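Local coordinates for aldehyde dehydrogenase (Anabaena variabilis, PDB 4H7N), which probably oxidises aldehydes to carboxylic acids with NAD+ as the electron acceptor, at residues Pro307-Asn318 / Val337-Cys346; Val10-Tyr20 / Glu163-Pro171. All coordinates share one frame; numbering follows the deposited sequence.

Contact 1. Residues Pro307-Asn318 / Val337-Cys346; sequences PIIAEKQAGIIN and VEELGGGWWC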
# COMPACT_ATOMS: atom_id res chain seq x y z
N PRO A 307 0.37 -34.99 -10.21
CA PRO A 307 -0.06 -34.59 -11.51
C PRO A 307 -0.09 -33.08 -11.68
O PRO A 307 -0.13 -32.34 -10.69
CB PRO A 307 -1.48 -35.13 -11.60
CG PRO A 307 -1.97 -35.12 -10.20
CD PRO A 307 -0.77 -35.43 -9.37
N ILE A 308 -0.16 -32.65 -12.93
CA ILE A 308 -0.46 -31.27 -13.22
C ILE A 308 -1.93 -31.09 -12.92
O ILE A 308 -2.76 -31.73 -13.53
CB ILE A 308 -0.19 -30.98 -14.67
CG1 ILE A 308 1.29 -31.26 -14.95
CG2 ILE A 308 -0.57 -29.55 -15.01
CD1 ILE A 308 1.54 -31.54 -16.40
N ILE A 309 -2.23 -30.19 -11.98
CA ILE A 309 -3.55 -30.10 -11.38
C ILE A 309 -4.58 -29.51 -12.34
O ILE A 309 -5.68 -30.00 -12.45
CB ILE A 309 -3.46 -29.25 -10.10
CG1 ILE A 309 -2.72 -30.02 -9.02
CG2 ILE A 309 -4.83 -28.86 -9.60
CD1 ILE A 309 -2.36 -29.15 -7.85
N ALA A 310 -4.20 -28.47 -13.05
CA ALA A 310 -5.14 -27.81 -13.96
C ALA A 310 -4.87 -28.20 -15.39
O ALA A 310 -3.72 -28.15 -15.83
CB ALA A 310 -5.05 -26.30 -13.77
N GLU A 311 -5.90 -28.58 -16.15
CA GLU A 311 -5.68 -28.92 -17.57
C GLU A 311 -5.06 -27.80 -18.38
O GLU A 311 -4.24 -28.07 -19.27
CB GLU A 311 -6.98 -29.27 -18.31
CG GLU A 311 -7.42 -30.66 -18.11
CD GLU A 311 -8.21 -31.19 -19.30
OE1 GLU A 311 -9.29 -30.67 -19.55
OE2 GLU A 311 -7.73 -32.12 -19.98
N LYS A 312 -5.48 -26.57 -18.15
CA LYS A 312 -4.94 -25.45 -18.92
C LYS A 312 -3.42 -25.34 -18.65
O LYS A 312 -2.63 -25.09 -19.55
CB LYS A 312 -5.72 -24.21 -18.58
CG LYS A 312 -5.16 -22.90 -19.06
CD LYS A 312 -5.63 -21.80 -18.11
CE LYS A 312 -4.70 -20.58 -18.04
NZ LYS A 312 -5.24 -19.55 -18.97
N GLN A 313 -2.98 -25.62 -17.43
CA GLN A 313 -1.56 -25.55 -17.17
C GLN A 313 -0.78 -26.67 -17.89
O GLN A 313 0.34 -26.46 -18.37
CB GLN A 313 -1.25 -25.58 -15.68
CG GLN A 313 0.12 -25.04 -15.42
CD GLN A 313 0.12 -23.53 -15.64
OE1 GLN A 313 -0.85 -22.86 -15.30
NE2 GLN A 313 1.18 -23.00 -16.27
N ALA A 314 -1.38 -27.84 -18.00
CA ALA A 314 -0.81 -28.90 -18.80
C ALA A 314 -0.58 -28.45 -20.23
O ALA A 314 0.47 -28.75 -20.80
CB ALA A 314 -1.68 -30.14 -18.75
N GLY A 315 -1.56 -27.74 -20.81
CA GLY A 315 -1.42 -27.19 -22.14
C GLY A 315 -0.27 -26.20 -22.23
O GLY A 315 0.47 -26.23 -23.18
N ILE A 316 -0.14 -25.31 -21.24
CA ILE A 316 0.94 -24.34 -21.25
C ILE A 316 2.32 -25.00 -21.17
O ILE A 316 3.25 -24.64 -21.91
CB ILE A 316 0.79 -23.36 -20.07
CG1 ILE A 316 -0.41 -22.41 -20.32
CG2 ILE A 316 2.08 -22.60 -19.85
CD1 ILE A 316 -0.83 -21.57 -19.11
N ILE A 317 2.46 -25.95 -20.24
CA ILE A 317 3.75 -26.64 -20.07
C ILE A 317 4.11 -27.36 -21.38
O ILE A 317 5.25 -27.29 -21.87
CB ILE A 317 3.70 -27.65 -18.92
CG1 ILE A 317 3.46 -26.94 -17.60
CG2 ILE A 317 5.00 -28.48 -18.85
CD1 ILE A 317 3.05 -27.84 -16.47
N ASN A 318 3.14 -28.05 -21.96
CA ASN A 318 3.36 -28.74 -23.23
C ASN A 318 3.84 -27.77 -24.34
O ASN A 318 4.81 -28.03 -25.05
CB ASN A 318 2.09 -29.49 -23.64
CG ASN A 318 2.29 -30.30 -24.90
OD1 ASN A 318 3.09 -31.25 -24.93
ND2 ASN A 318 1.65 -29.89 -25.96
N VAL A 337 4.51 -34.06 -21.62
CA VAL A 337 3.24 -33.98 -20.92
C VAL A 337 2.34 -35.11 -21.40
O VAL A 337 1.95 -35.13 -22.55
CB VAL A 337 2.58 -32.64 -21.14
CG1 VAL A 337 1.20 -32.61 -20.48
CG2 VAL A 337 3.48 -31.52 -20.57
N GLU A 338 2.02 -36.06 -20.53
CA GLU A 338 1.27 -37.26 -20.96
C GLU A 338 0.09 -37.54 -20.05
O GLU A 338 0.08 -37.13 -18.86
CB GLU A 338 2.18 -38.47 -21.02
CG GLU A 338 3.13 -38.57 -19.84
CD GLU A 338 4.03 -39.80 -19.91
OE1 GLU A 338 3.81 -40.62 -20.81
OE2 GLU A 338 4.94 -39.94 -19.05
N GLU A 339 -0.91 -38.17 -20.64
CA GLU A 339 -2.09 -38.64 -19.94
C GLU A 339 -1.84 -40.03 -19.37
O GLU A 339 -1.34 -40.92 -20.05
CB GLU A 339 -3.33 -38.60 -20.87
CG GLU A 339 -4.63 -39.14 -20.24
CD GLU A 339 -4.88 -40.64 -20.50
OE1 GLU A 339 -5.04 -41.01 -21.68
OE2 GLU A 339 -4.94 -41.45 -19.56
N LEU A 340 -2.11 -40.20 -18.08
CA LEU A 340 -2.00 -41.49 -17.42
C LEU A 340 -3.14 -41.60 -16.41
O LEU A 340 -3.33 -40.72 -15.53
CB LEU A 340 -0.67 -41.64 -16.72
CG LEU A 340 0.61 -41.53 -17.56
CD1 LEU A 340 1.77 -41.29 -16.60
CD2 LEU A 340 0.84 -42.79 -18.41
N GLY A 341 -3.93 -42.67 -16.56
CA GLY A 341 -5.12 -42.89 -15.73
C GLY A 341 -6.14 -41.77 -15.83
O GLY A 341 -6.98 -41.60 -14.93
N GLY A 342 -6.09 -41.02 -16.92
CA GLY A 342 -7.00 -39.91 -17.13
C GLY A 342 -6.47 -38.57 -16.65
O GLY A 342 -7.07 -37.52 -16.92
N GLY A 343 -5.36 -38.57 -15.92
CA GLY A 343 -4.71 -37.34 -15.46
C GLY A 343 -3.57 -36.89 -16.36
O GLY A 343 -3.09 -37.66 -17.17
N TRP A 344 -3.13 -35.64 -16.21
CA TRP A 344 -1.98 -35.13 -16.94
C TRP A 344 -0.77 -35.11 -16.01
O TRP A 344 -0.86 -34.70 -14.85
CB TRP A 344 -2.22 -33.70 -17.44
CG TRP A 344 -3.18 -33.56 -18.59
CD1 TRP A 344 -4.40 -32.95 -18.56
CD2 TRP A 344 -2.99 -34.04 -19.93
NE1 TRP A 344 -4.99 -33.03 -19.79
CE2 TRP A 344 -4.15 -33.69 -20.65
CE3 TRP A 344 -1.96 -34.74 -20.58
CZ2 TRP A 344 -4.32 -34.00 -22.01
CZ3 TRP A 344 -2.11 -35.06 -21.91
CH2 TRP A 344 -3.29 -34.69 -22.63
N TRP A 345 0.37 -35.47 -16.58
CA TRP A 345 1.62 -35.62 -15.87
C TRP A 345 2.81 -35.13 -16.69
O TRP A 345 2.78 -35.12 -17.93
CB TRP A 345 1.86 -37.10 -15.54
CG TRP A 345 0.73 -37.75 -14.86
CD1 TRP A 345 -0.40 -38.25 -15.44
CD2 TRP A 345 0.61 -38.02 -13.46
NE1 TRP A 345 -1.23 -38.79 -14.48
CE2 TRP A 345 -0.63 -38.67 -13.26
CE3 TRP A 345 1.44 -37.78 -12.36
CZ2 TRP A 345 -1.06 -39.07 -12.02
CZ3 TRP A 345 1.01 -38.20 -11.12
CH2 TRP A 345 -0.24 -38.84 -10.96
N CYS A 346 3.83 -34.67 -15.98
CA CYS A 346 5.13 -34.35 -16.57
C CYS A 346 6.20 -34.70 -15.56
O CYS A 346 6.12 -34.31 -14.37
CB CYS A 346 5.25 -32.86 -16.91
SG CYS A 346 6.73 -32.47 -17.92
O HOH W 1 -4.38 -33.66 -14.36
O HOH W 2 5.18 -32.40 -24.21
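W344 and W345, neighbours on one strand, meet the segment P307-N318 in two different ways, a worked example of how adjacent residues of a hairpin can serve separate partners. The indole of W344 lies along the first turn of helix 311-326. Its NE1 donates an almost straight bond to E311 OE2 (2.9 Å, 164°), entering in the ring plane and using the anti lone pair of that oxygen; the carboxylate and indole planes are nearly coplanar. A314 CB, one helical turn on, sits over a face of the same indole, 3.7 Å from W344 CG, and completes a CH-pi contact with the five-membered ring. Both residues project from a two-stranded antiparallel hairpin, 338-340 with 343-345, closed by a type I' turn from L340 to G343. W345 CG stands anti to its own carbonyl carbon (chi1 -52°), which swings the indole beside P307: P307 CB rests 3.7 Å from the centroid of the six-membered ring, almost exactly on the ring normal. The other end of that indole is fixed by NE1, which donates to L340 O at 3.0 Å, a carbonyl that also accepts from G343 N. A leucine in place of W345 would probably deprive P307 of its aromatic platform and L340 O of one of its two donors. The backbones also join directly, I308 N donating to W344 O (2.9 Å), while a water bridges I308 O and W344 N. Deeper in, I308 extends CD1 to within 4.0 Å of C346 CB. V337 fills the far end with both branches: CG1, anti to its backbone N (chi1 176°), faces A314, whereas CG2 packs against I317 CG2 at 3.8 Å and against N318.

Contact 2. Residues Val10-Tyr20 / Glu163-Pro171; sequences VRNPRTGKFDY and EIAPRFVAP
R167 drives its guanidinium into the N-terminal β-hairpin, strands 8-11 and 18-22, and is held there by polar atoms at its edge. NH2 makes a nearly straight salt bridge (2.7 Å, 170°) to D19 OD1, which lies in the guanidinium plane and offers its syn lone pair, although the carboxylate itself is turned 75° from that plane. The same NH2 also donates to R11 O at 3.0 Å, approaching from above the carbonyl plane. NE is bridged through a water to D19 O, and NH1 has a further salt bridge to D77 of helix 67-78, so the buried cation probably has its charge shared between two carboxylates. N12 positions D19 by donating from ND2 to OD2 (2.8 Å), while N12 OD1 closes an Asx turn with R14 N. Outward from this core, Y20 CG stands anti to the backbone N (chi1 -161°), which lays the ring along the extended aliphatic part of R167, whose CG lies over the ring centre, 3.6 Å from the centroid, in a CH-pi contact. V10 CG1 comes over one guanidinium face and touches P166 CD at 3.7 Å. At the outer end a single water links Y20 OH (2.6 Å) to P166 O.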
# COMPACT_ATOMS: atom_id res chain seq x y z
N VAL A 10 -16.31 -30.03 -11.22
CA VAL A 10 -14.91 -29.83 -10.86
C VAL A 10 -14.18 -31.10 -11.20
O VAL A 10 -14.58 -32.20 -10.76
CB VAL A 10 -14.76 -29.46 -9.38
CG1 VAL A 10 -13.29 -29.33 -8.97
CG2 VAL A 10 -15.50 -28.19 -9.04
N ARG A 11 -13.13 -30.97 -12.01
CA ARG A 11 -12.31 -32.08 -12.44
C ARG A 11 -11.38 -32.59 -11.33
O ARG A 11 -10.83 -31.83 -10.54
CB ARG A 11 -11.55 -31.63 -13.70
CG ARG A 11 -10.47 -32.55 -14.20
CD ARG A 11 -9.93 -32.05 -15.53
NE ARG A 11 -8.87 -32.88 -16.06
CZ ARG A 11 -7.62 -32.92 -15.58
NH1 ARG A 11 -7.24 -32.18 -14.55
NH2 ARG A 11 -6.73 -33.71 -16.13
N ASN A 12 -11.28 -33.90 -11.25
CA ASN A 12 -10.31 -34.58 -10.42
C ASN A 12 -9.01 -34.67 -11.23
O ASN A 12 -8.99 -35.20 -12.34
CB ASN A 12 -10.83 -35.97 -10.11
CG ASN A 12 -9.90 -36.79 -9.25
OD1 ASN A 12 -8.72 -36.90 -9.48
ND2 ASN A 12 -10.49 -37.47 -8.30
N PRO A 13 -7.94 -34.12 -10.68
CA PRO A 13 -6.67 -34.06 -11.41
C PRO A 13 -5.96 -35.42 -11.61
O PRO A 13 -5.13 -35.53 -12.48
CB PRO A 13 -5.84 -33.12 -10.54
CG PRO A 13 -6.32 -33.38 -9.17
CD PRO A 13 -7.83 -33.49 -9.35
N ARG A 14 -6.28 -36.42 -10.80
CA ARG A 14 -5.70 -37.76 -10.99
C ARG A 14 -6.45 -38.54 -12.05
O ARG A 14 -5.84 -39.22 -12.89
CB ARG A 14 -5.70 -38.56 -9.68
CG ARG A 14 -4.77 -38.00 -8.64
CD ARG A 14 -4.55 -38.94 -7.43
NE ARG A 14 -3.96 -40.14 -7.89
CZ ARG A 14 -2.66 -40.38 -8.00
NH1 ARG A 14 -1.72 -39.54 -7.58
NH2 ARG A 14 -2.30 -41.51 -8.53
N THR A 15 -7.78 -38.48 -12.01
CA THR A 15 -8.61 -39.29 -12.88
C THR A 15 -9.13 -38.58 -14.10
O THR A 15 -9.53 -39.23 -15.05
CB THR A 15 -9.83 -39.89 -12.16
OG1 THR A 15 -10.78 -38.87 -11.86
CG2 THR A 15 -9.46 -40.69 -10.93
N GLY A 16 -9.16 -37.26 -14.10
CA GLY A 16 -9.68 -36.56 -15.23
C GLY A 16 -11.19 -36.52 -15.28
O GLY A 16 -11.76 -35.95 -16.23
N LYS A 17 -11.87 -37.10 -14.30
CA LYS A 17 -13.34 -37.11 -14.29
C LYS A 17 -13.87 -36.05 -13.37
O LYS A 17 -13.17 -35.59 -12.45
CB LYS A 17 -13.89 -38.43 -13.77
CG LYS A 17 -13.46 -39.64 -14.54
CD LYS A 17 -13.98 -40.87 -13.79
CE LYS A 17 -14.52 -41.91 -14.75
NZ LYS A 17 -13.41 -42.32 -15.64
N PHE A 18 -15.13 -35.69 -13.60
CA PHE A 18 -15.82 -34.74 -12.73
C PHE A 18 -16.29 -35.46 -11.48
O PHE A 18 -16.97 -36.45 -11.57
CB PHE A 18 -17.01 -34.12 -13.41
CG PHE A 18 -16.66 -33.14 -14.49
CD1 PHE A 18 -15.77 -32.09 -14.26
CD2 PHE A 18 -17.27 -33.23 -15.75
CE1 PHE A 18 -15.46 -31.18 -15.25
CE2 PHE A 18 -16.97 -32.31 -16.75
CZ PHE A 18 -16.06 -31.28 -16.50
N ASP A 19 -15.92 -35.00 -10.31
CA ASP A 19 -16.33 -35.75 -9.12
C ASP A 19 -16.76 -34.83 -8.01
O ASP A 19 -16.76 -35.23 -6.86
CB ASP A 19 -15.20 -36.68 -8.65
CG ASP A 19 -13.98 -35.91 -8.09
OD1 ASP A 19 -13.93 -34.65 -8.20
OD2 ASP A 19 -13.08 -36.57 -7.53
N TYR A 20 -17.12 -33.59 -8.36
CA TYR A 20 -17.43 -32.60 -7.36
C TYR A 20 -18.15 -31.49 -8.08
O TYR A 20 -17.94 -31.30 -9.26
CB TYR A 20 -16.17 -32.07 -6.74
CG TYR A 20 -16.36 -31.38 -5.41
CD1 TYR A 20 -16.61 -32.13 -4.28
CD2 TYR A 20 -16.23 -30.01 -5.27
CE1 TYR A 20 -16.75 -31.53 -3.05
CE2 TYR A 20 -16.37 -29.38 -4.04
CZ TYR A 20 -16.62 -30.15 -2.93
OH TYR A 20 -16.77 -29.62 -1.68
N GLU A 163 -11.87 -22.43 -8.27
CA GLU A 163 -12.77 -23.46 -8.70
C GLU A 163 -12.05 -24.72 -9.16
O GLU A 163 -12.67 -25.79 -9.20
CB GLU A 163 -13.67 -22.92 -9.82
CG GLU A 163 -13.02 -22.77 -11.19
CD GLU A 163 -12.18 -21.52 -11.41
OE1 GLU A 163 -11.88 -20.70 -10.49
OE2 GLU A 163 -11.74 -21.38 -12.55
N ILE A 164 -10.77 -24.60 -9.50
CA ILE A 164 -9.96 -25.78 -9.88
C ILE A 164 -9.65 -26.71 -8.70
O ILE A 164 -9.42 -27.89 -8.89
CB ILE A 164 -8.65 -25.34 -10.59
CG1 ILE A 164 -8.93 -24.46 -11.82
CG2 ILE A 164 -7.82 -26.53 -10.94
CD1 ILE A 164 -9.75 -25.11 -12.92
N ALA A 165 -9.66 -26.18 -7.46
CA ALA A 165 -9.29 -26.99 -6.28
C ALA A 165 -10.03 -26.51 -5.02
O ALA A 165 -9.44 -25.85 -4.16
CB ALA A 165 -7.81 -26.90 -6.06
N PRO A 166 -11.34 -26.78 -4.92
CA PRO A 166 -12.18 -26.19 -3.90
C PRO A 166 -12.56 -27.16 -2.78
O PRO A 166 -13.20 -26.76 -1.82
CB PRO A 166 -13.43 -25.80 -4.70
CG PRO A 166 -13.55 -26.97 -5.63
CD PRO A 166 -12.13 -27.39 -5.99
N ARG A 167 -12.21 -28.42 -2.91
CA ARG A 167 -12.80 -29.44 -2.01
C ARG A 167 -12.32 -29.36 -0.55
O ARG A 167 -13.05 -29.74 0.36
CB ARG A 167 -12.52 -30.84 -2.51
CG ARG A 167 -12.88 -31.10 -3.95
CD ARG A 167 -12.38 -32.49 -4.29
NE ARG A 167 -12.52 -32.82 -5.69
CZ ARG A 167 -11.80 -32.29 -6.69
NH1 ARG A 167 -10.91 -31.33 -6.49
NH2 ARG A 167 -11.96 -32.76 -7.91
N PHE A 168 -11.15 -28.76 -0.34
CA PHE A 168 -10.56 -28.66 1.01
C PHE A 168 -11.40 -27.80 1.93
O PHE A 168 -11.25 -27.90 3.13
CB PHE A 168 -9.15 -28.12 0.97
CG PHE A 168 -9.08 -26.65 0.65
CD1 PHE A 168 -9.17 -26.20 -0.65
CD2 PHE A 168 -8.97 -25.72 1.66
CE1 PHE A 168 -9.10 -24.85 -0.94
CE2 PHE A 168 -8.91 -24.35 1.39
CZ PHE A 168 -8.96 -23.92 0.08
N VAL A 169 -12.25 -26.95 1.37
CA VAL A 169 -13.13 -26.09 2.12
C VAL A 169 -14.14 -26.88 2.99
O VAL A 169 -14.40 -26.51 4.15
CB VAL A 169 -13.85 -25.09 1.18
CG1 VAL A 169 -14.88 -24.29 1.94
CG2 VAL A 169 -12.84 -24.07 0.64
N ALA A 170 -14.64 -28.00 2.50
CA ALA A 170 -15.74 -28.69 3.21
C ALA A 170 -15.31 -29.09 4.63
O ALA A 170 -15.99 -28.80 5.58
CB ALA A 170 -16.24 -29.88 2.41
N PRO A 171 -14.13 -29.69 4.80
CA PRO A 171 -13.74 -29.99 6.19
C PRO A 171 -13.39 -28.74 7.03
O PRO A 171 -13.71 -28.70 8.22
CB PRO A 171 -12.60 -30.99 6.04
CG PRO A 171 -12.10 -30.82 4.66
CD PRO A 171 -13.29 -30.39 3.83
O HOH W 3 -10.13 -29.31 -11.03
O HOH W 4 -14.54 -34.82 -4.97
O HOH W 5 -16.00 -27.18 -1.20

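How the contacts relate
From the N terminus, the chain first lays down the hairpin of residues 10-20, and contact 2 closes a long loop when 163-171, leading into helix 169-176, returns to it 143 residues later. Only afterwards does contact 1 open, closing a much shorter loop, with 18 residues between its segments, between the start of helix 311-326 and the hairpin 338-345. The two loops therefore follow in series, neither nesting nor crossing, yet their centres lie about 15 Å apart and they touch. R11 is one point of contact: its side chain packs with NE 3.3 Å from E311 CG and with NH2 against W344 CD1, joining the N-terminal hairpin to both helix 311-326 and the hairpin 338-345. I309 O also lies against P13 CB.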